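Local coordinates for cupin 2, conserved barrel domain protein (Novosphingobium aromaticivorans DSM 12444, PDB 3ES1) that is of unknown function but adopts a cupin-like beta-barrel fold and assembles as a two-chain complex, at residues V14-T19 and L49-A54; T37-S42 and D85-K90; I128-R131 and L136-N139. All coordinates share one frame; numbering follows the deposited sequence. Where two conformers were deposited one is given.

Contact 1: residues V14-T19 and L49-A54; sequences VQRVVT and LVWTTA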
# COMPACT_ATOMS: atom_id res chain seq x y z
N VAL A 14 -7.47 -11.61 -7.64
CA VAL A 14 -6.37 -11.22 -6.75
C VAL A 14 -6.10 -12.26 -5.65
O VAL A 14 -6.97 -12.63 -4.91
CB VAL A 14 -6.72 -9.86 -6.10
CG1 VAL A 14 -5.61 -9.40 -5.10
CG2 VAL A 14 -7.04 -8.78 -7.18
N GLN A 15 -4.86 -12.73 -5.59
CA GLN A 15 -4.37 -13.58 -4.50
C GLN A 15 -4.09 -12.74 -3.27
O GLN A 15 -3.37 -11.72 -3.34
CB GLN A 15 -3.07 -14.31 -4.94
CG GLN A 15 -2.41 -15.21 -3.87
CD GLN A 15 -1.04 -15.66 -4.29
OE1 GLN A 15 -0.41 -15.04 -5.19
NE2 GLN A 15 -0.54 -16.71 -3.63
N ARG A 16 -4.63 -13.20 -2.15
CA ARG A 16 -4.41 -12.62 -0.82
C ARG A 16 -3.81 -13.69 0.10
O ARG A 16 -4.35 -14.79 0.24
CB ARG A 16 -5.72 -12.08 -0.23
CG ARG A 16 -5.56 -11.43 1.18
CD ARG A 16 -6.90 -10.96 1.73
NE ARG A 16 -7.65 -12.05 2.31
CZ ARG A 16 -8.56 -11.93 3.26
NH1 ARG A 16 -8.86 -10.75 3.77
NH2 ARG A 16 -9.14 -13.02 3.72
N VAL A 17 -2.69 -13.35 0.71
CA VAL A 17 -2.02 -14.22 1.66
C VAL A 17 -1.92 -13.51 2.97
O VAL A 17 -1.31 -12.45 3.05
CB VAL A 17 -0.60 -14.66 1.18
CG1 VAL A 17 0.15 -15.42 2.31
CG2 VAL A 17 -0.66 -15.48 -0.15
N VAL A 18 -2.47 -14.10 4.01
CA VAL A 18 -2.48 -13.48 5.36
C VAL A 18 -1.71 -14.30 6.37
O VAL A 18 -1.95 -15.49 6.51
CB VAL A 18 -3.91 -13.30 5.90
CG1 VAL A 18 -3.89 -12.58 7.29
CG2 VAL A 18 -4.79 -12.57 4.88
N THR A 19 -0.81 -13.64 7.10
CA THR A 19 0.01 -14.31 8.09
C THR A 19 -0.55 -14.09 9.49
O THR A 19 -1.43 -13.29 9.70
CB THR A 19 1.49 -13.82 8.09
OG1 THR A 19 1.63 -12.55 8.75
CG2 THR A 19 2.02 -13.69 6.72
N LEU A 49 -12.19 -5.31 -1.64
CA LEU A 49 -11.61 -5.06 -0.29
C LEU A 49 -10.64 -6.17 0.07
O LEU A 49 -10.95 -7.34 -0.06
CB LEU A 49 -12.72 -4.96 0.76
CG LEU A 49 -12.32 -4.66 2.18
CD1 LEU A 49 -11.47 -3.40 2.24
CD2 LEU A 49 -13.54 -4.62 3.06
N VAL A 50 -9.46 -5.79 0.54
CA VAL A 50 -8.45 -6.77 0.87
C VAL A 50 -8.26 -6.93 2.38
O VAL A 50 -8.23 -8.03 2.88
CB VAL A 50 -7.13 -6.47 0.12
CG1 VAL A 50 -6.02 -7.34 0.62
CG2 VAL A 50 -7.39 -6.72 -1.42
N TRP A 51 -8.15 -5.81 3.07
CA TRP A 51 -7.94 -5.76 4.53
C TRP A 51 -8.32 -4.40 5.08
O TRP A 51 -8.34 -3.39 4.36
CB TRP A 51 -6.45 -6.08 4.89
CG TRP A 51 -6.24 -6.59 6.31
CD1 TRP A 51 -5.86 -5.87 7.38
CD2 TRP A 51 -6.49 -7.92 6.79
NE1 TRP A 51 -5.84 -6.64 8.51
CE2 TRP A 51 -6.21 -7.91 8.18
CE3 TRP A 51 -6.93 -9.11 6.20
CZ2 TRP A 51 -6.36 -9.06 8.97
CZ3 TRP A 51 -7.05 -10.22 6.95
CH2 TRP A 51 -6.77 -10.20 8.34
N THR A 52 -8.59 -4.42 6.38
CA THR A 52 -8.82 -3.24 7.21
C THR A 52 -8.26 -3.44 8.59
O THR A 52 -8.19 -4.57 9.08
CB THR A 52 -10.31 -2.93 7.38
OG1 THR A 52 -10.94 -3.97 8.13
CG2 THR A 52 -10.98 -2.77 6.02
N THR A 53 -7.89 -2.36 9.24
CA THR A 53 -7.60 -2.38 10.69
C THR A 53 -8.53 -1.39 11.37
O THR A 53 -8.82 -0.32 10.79
CB THR A 53 -6.09 -2.05 10.96
OG1 THR A 53 -5.82 -0.70 10.61
CG2 THR A 53 -5.21 -2.97 10.14
N ALA A 54 -9.03 -1.74 12.55
CA ALA A 54 -10.05 -0.91 13.22
C ALA A 54 -9.42 0.39 13.67
O ALA A 54 -10.07 1.42 13.72
CB ALA A 54 -10.72 -1.66 14.41
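R16 and W51 bring their flat groups together with planes 55° apart: guanidinium NH1 reaches CE3 of the indole at 3.5 Å, arriving at the ring edge near its plane. At the edge of the guanidinium, in its plane, V50 O accepts from NH1 at 2.9 Å. This N-H...O angle is 157°, and the nitrogen sits nearly along the C=O axis. One guanidinium face carries V18 CG2, which sits over its margin rather than its centre. The same methyl is 3.9 Å from W51 CZ3, and V18 CG1 lies equally close to W51 CH2. The R16 chain runs extended as far as CD, which passes V50 CG1 at 3.9 Å, and then bends (chi3 81°) to lay the guanidinium beside the carbonyl. Salt bridges from NE to D33 and from NH1 to D65 further fix its rotation. V50 and W51 form a classic beta bulge opposite I81 of strand 79-86. Strand 27-39 runs between strands 14-21 and 45-53 in the sheet, so the contact reaches over it, touching S31. Beyond strand 14-21 the sheet continues into a parallel strand of the second subunit, whose V129 packs on W51.

Contact 2: residues T37-S42 and D85-K90; sequences TRMIPS and DMLPGK
T37 holds OG1 between its own backbone N and carbonyl carbon (chi1 72°), while D85 sets its carboxylate beside its backbone N (chi1 -61°); together these rotations bring T37 OG1 to within 2.7 Å of D85 OD2. The hydroxyl donates this hydrogen bond from above the carboxylate plane, 57° out of it. The T37 methyl CG2 rests 3.7 Å from the same OD2, so both branches of the threonine lean on the acid. Farther along, M39, a selenomethionine, folds back at chi2 and chi3. Its SE lies 3.5 Å from L87 CD2, and its terminal CE is 3.7 Å from that same methyl, an apolar touch at the protein surface. L87 also opens a type II beta turn closed by a backbone bond from K90 N to L87 O (3.1 Å), with G89 at the third position. A water joins the two chain segments at their far ends, donating to S42 O at 2.8 Å and accepting from K90 NZ at 3.0 Å. D85 has further partners: OD2 is also bonded to S9, and OD1 forms a salt bridge with R146. T37 OG1 is in addition hydrogen-bonded to S46. Hydroxyl partners on one oxygen and an arginine on the other would be expected to favour the ionised form of this buried carboxylate.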
# COMPACT_ATOMS: atom_id res chain seq x y z
N THR A 37 -12.19 -8.97 -8.41
CA THR A 37 -12.84 -7.68 -8.20
C THR A 37 -14.24 -7.78 -8.84
O THR A 37 -14.46 -8.45 -9.84
CB THR A 37 -12.04 -6.43 -8.73
OG1 THR A 37 -12.05 -6.40 -10.17
CG2 THR A 37 -10.57 -6.37 -8.15
N ARG A 38 -15.20 -7.13 -8.19
CA ARG A 38 -16.60 -7.14 -8.61
C ARG A 38 -17.16 -5.74 -8.86
O ARG A 38 -16.81 -4.72 -8.22
CB ARG A 38 -17.45 -7.87 -7.57
CG ARG A 38 -17.01 -9.34 -7.29
CD ARG A 38 -17.00 -10.14 -8.55
NE ARG A 38 -18.34 -10.31 -9.07
CZ ARG A 38 -19.17 -11.25 -8.65
NH1 ARG A 38 -18.77 -12.06 -7.68
NH2 ARG A 38 -20.38 -11.36 -9.18
N MSE A 39 -18.07 -5.70 -9.82
CA MSE A 39 -18.70 -4.47 -10.31
C MSE A 39 -19.48 -3.75 -9.23
O MSE A 39 -20.19 -4.35 -8.43
CB MSE A 39 -19.63 -4.76 -11.51
CG MSE A 39 -19.85 -3.56 -12.38
SE MSE A 39 -18.31 -3.02 -13.44
CE MSE A 39 -18.37 -4.36 -14.85
N ILE A 40 -19.30 -2.45 -9.18
CA ILE A 40 -20.15 -1.59 -8.33
C ILE A 40 -21.41 -1.20 -9.14
O ILE A 40 -21.42 -1.29 -10.40
CB ILE A 40 -19.42 -0.32 -7.81
CG1 ILE A 40 -19.09 0.64 -8.97
CG2 ILE A 40 -18.17 -0.67 -6.95
CD1 ILE A 40 -18.23 1.75 -8.53
N PRO A 41 -22.49 -0.75 -8.45
CA PRO A 41 -23.75 -0.47 -9.16
C PRO A 41 -23.67 0.49 -10.34
O PRO A 41 -24.34 0.28 -11.34
CB PRO A 41 -24.66 0.05 -8.05
CG PRO A 41 -24.21 -0.76 -6.86
CD PRO A 41 -22.69 -0.75 -7.00
N SER A 42 -22.80 1.49 -10.24
CA SER A 42 -22.67 2.54 -11.29
C SER A 42 -22.12 2.00 -12.61
O SER A 42 -22.38 2.56 -13.70
CB SER A 42 -21.75 3.67 -10.80
OG SER A 42 -20.41 3.20 -10.70
N ASP A 85 -10.53 -1.36 -9.91
CA ASP A 85 -10.34 -1.43 -11.38
C ASP A 85 -11.25 -0.42 -12.01
O ASP A 85 -12.47 -0.59 -12.04
CB ASP A 85 -10.69 -2.80 -11.93
CG ASP A 85 -9.82 -3.93 -11.37
OD1 ASP A 85 -8.78 -3.67 -10.71
OD2 ASP A 85 -10.16 -5.10 -11.63
N MSE A 86 -10.62 0.63 -12.51
CA MSE A 86 -11.31 1.72 -13.22
C MSE A 86 -11.52 1.26 -14.65
O MSE A 86 -10.57 0.86 -15.34
CB MSE A 86 -10.50 3.03 -13.20
CG MSE A 86 -10.27 3.70 -11.82
SE MSE A 86 -11.89 4.03 -10.81
CE MSE A 86 -12.63 5.59 -11.64
N LEU A 87 -12.77 1.29 -15.09
CA LEU A 87 -13.13 0.80 -16.43
C LEU A 87 -12.88 1.85 -17.51
O LEU A 87 -12.85 3.05 -17.23
CB LEU A 87 -14.58 0.28 -16.48
CG LEU A 87 -14.86 -1.19 -16.03
CD1 LEU A 87 -14.19 -1.61 -14.81
CD2 LEU A 87 -16.31 -1.47 -15.88
N PRO A 88 -12.64 1.40 -18.76
CA PRO A 88 -12.28 2.38 -19.81
C PRO A 88 -13.38 3.41 -20.04
O PRO A 88 -14.54 3.06 -20.09
CB PRO A 88 -12.05 1.51 -21.06
CG PRO A 88 -12.32 0.18 -20.71
CD PRO A 88 -12.50 0.02 -19.23
N GLY A 89 -12.99 4.67 -20.18
CA GLY A 89 -13.94 5.75 -20.41
C GLY A 89 -14.78 6.15 -19.21
O GLY A 89 -15.77 6.87 -19.33
N LYS A 90 -14.40 5.65 -18.05
CA LYS A 90 -15.15 5.91 -16.81
C LYS A 90 -14.37 6.77 -15.85
O LYS A 90 -13.13 6.84 -15.90
CB LYS A 90 -15.52 4.59 -16.10
CG LYS A 90 -16.28 3.54 -16.94
CD LYS A 90 -17.58 4.06 -17.53
CE LYS A 90 -18.49 2.92 -18.00
NZ LYS A 90 -19.68 3.45 -18.67
O HOH W 1 -20.91 3.44 -15.94

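Contact 3: residues I128-R131 and L136-N139; sequences IVQR and LWRN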
# COMPACT_ATOMS: atom_id res chain seq x y z
N ILE A 128 0.90 7.21 -6.10
CA ILE A 128 0.28 8.45 -5.67
C ILE A 128 0.27 8.53 -4.14
O ILE A 128 -0.09 7.58 -3.45
CB ILE A 128 -1.18 8.62 -6.16
CG1 ILE A 128 -1.29 8.37 -7.69
CG2 ILE A 128 -1.69 9.98 -5.76
CD1 ILE A 128 -1.70 6.93 -7.97
N VAL A 129 0.72 9.68 -3.65
CA VAL A 129 0.57 10.04 -2.22
C VAL A 129 -0.53 11.10 -2.12
O VAL A 129 -0.30 12.28 -2.43
CB VAL A 129 1.91 10.54 -1.63
CG1 VAL A 129 1.82 10.81 -0.12
CG2 VAL A 129 3.04 9.50 -1.93
N GLN A 130 -1.71 10.68 -1.72
CA GLN A 130 -2.89 11.52 -1.70
C GLN A 130 -3.06 12.10 -0.31
O GLN A 130 -3.41 11.43 0.57
CB GLN A 130 -4.16 10.76 -2.17
CG GLN A 130 -5.42 11.55 -2.31
CD GLN A 130 -5.69 11.96 -3.76
OE1 GLN A 130 -5.63 13.09 -4.09
NE2 GLN A 130 -5.93 11.02 -4.58
N ARG A 131 -2.77 13.38 -0.16
CA ARG A 131 -2.67 14.03 1.16
C ARG A 131 -3.96 14.79 1.55
O ARG A 131 -3.94 15.97 1.90
CB ARG A 131 -1.40 14.90 1.22
CG ARG A 131 -0.11 14.05 1.13
CD ARG A 131 1.14 14.88 1.11
NE ARG A 131 1.19 15.76 2.27
CZ ARG A 131 0.95 17.05 2.24
NH1 ARG A 131 0.62 17.65 1.11
NH2 ARG A 131 1.00 17.76 3.36
N LEU A 136 -10.68 13.08 -8.25
CA LEU A 136 -11.34 11.94 -8.93
C LEU A 136 -10.31 11.19 -9.76
O LEU A 136 -9.23 11.71 -10.10
CB LEU A 136 -12.53 12.43 -9.82
CG LEU A 136 -12.30 13.31 -11.07
CD1 LEU A 136 -11.76 12.48 -12.28
CD2 LEU A 136 -13.57 14.01 -11.46
N TRP A 137 -10.64 9.95 -10.07
CA TRP A 137 -9.85 9.11 -10.97
C TRP A 137 -10.61 8.89 -12.29
O TRP A 137 -11.79 8.55 -12.27
CB TRP A 137 -9.55 7.74 -10.34
CG TRP A 137 -8.89 7.81 -9.01
CD1 TRP A 137 -9.50 7.74 -7.81
CD2 TRP A 137 -7.50 8.04 -8.74
NE1 TRP A 137 -8.60 7.89 -6.78
CE2 TRP A 137 -7.36 8.08 -7.32
CE3 TRP A 137 -6.37 8.23 -9.54
CZ2 TRP A 137 -6.14 8.27 -6.70
CZ3 TRP A 137 -5.16 8.41 -8.92
CH2 TRP A 137 -5.05 8.43 -7.51
N ARG A 138 -9.92 9.08 -13.39
CA ARG A 138 -10.49 8.95 -14.75
C ARG A 138 -9.63 8.10 -15.64
O ARG A 138 -8.44 8.31 -15.75
CB ARG A 138 -10.70 10.34 -15.40
CG ARG A 138 -11.39 10.27 -16.79
CD ARG A 138 -11.55 11.65 -17.40
NE ARG A 138 -12.47 12.47 -16.61
CZ ARG A 138 -12.11 13.52 -15.89
NH1 ARG A 138 -10.85 13.90 -15.86
NH2 ARG A 138 -13.03 14.19 -15.23
N ASN A 139 -10.26 7.08 -16.22
CA ASN A 139 -9.61 6.21 -17.21
C ASN A 139 -9.98 6.69 -18.58
O ASN A 139 -11.12 6.53 -19.01
CB ASN A 139 -10.05 4.76 -17.03
CG ASN A 139 -9.26 3.78 -17.87
OD1 ASN A 139 -8.60 4.13 -18.84
ND2 ASN A 139 -9.31 2.52 -17.47
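W137 reaches across to I128 and Q130 with the outer, six-membered end of its indole, bridging backbones whose nearest CA atoms, those of Q130 and L136, are 11.1 Å apart. W137 sets CG anti to its carbonyl carbon (chi1 -55°), swinging the indole toward strand 127-130. I128 turns CG1 to a place beside its own backbone N, and that carbon lies at the ring edge, in plane, 3.8 Å from W137 CH2. Its outer torsion is twisted away from a staggered value (chi2 96°), which brings CD1 obliquely onto the same corner of the indole: W137 CH2 is 3.7 Å from CD1 and W137 CZ3 is 3.9 Å from it. Q130 starts extended, with CG anti to the backbone N, and then bends at chi2. The bend delivers its amide to the neighbouring corner, where NE2 stands 3.5 Å from W137 CZ2. Amide and indole planes are steeply inclined, 76° apart, and NE2 meets the ring obliquely. At the other end of the amide, OE1 is hydrogen-bonded to T133, which restrains the amide's rotation. The indole also meets the rings of F149 and H135 and touches I110 and L112, so it is packed within a mostly apolar core. Strand 127-130 belongs to the seven-stranded sheet and strand 136-138 to the three-stranded one; W137 thus spans the interior between the facing sheets of a cupin beta barrel. The spacing of H135 and N139 matches the H-(X)3-N end of the second cupin motif, whose histidine commonly binds metal in relatives, although no metal site is established here.

Contact 2 and contact 3 are directly joined: N139 N lies 2.9 Å from K90 O and N139 ND2 3.0 Å from M86 O, both probable hydrogen bonds, with centres about 15 Å apart. Contact 1 shares the large sheet with contact 2 through strand 27-39; their centres are about 21 Å apart and their nearest atoms about 4 Å, without touching. Contacts 1 and 3 lie on opposite sides of the chain's centre, about 22 Å between centres, yet the dimer brings their counterparts together: residues 16-18 and residues 128-129 each pair in parallel with a strand of the other subunit, probably with one another, since T19 OG1 bonds to R131 N across the interface.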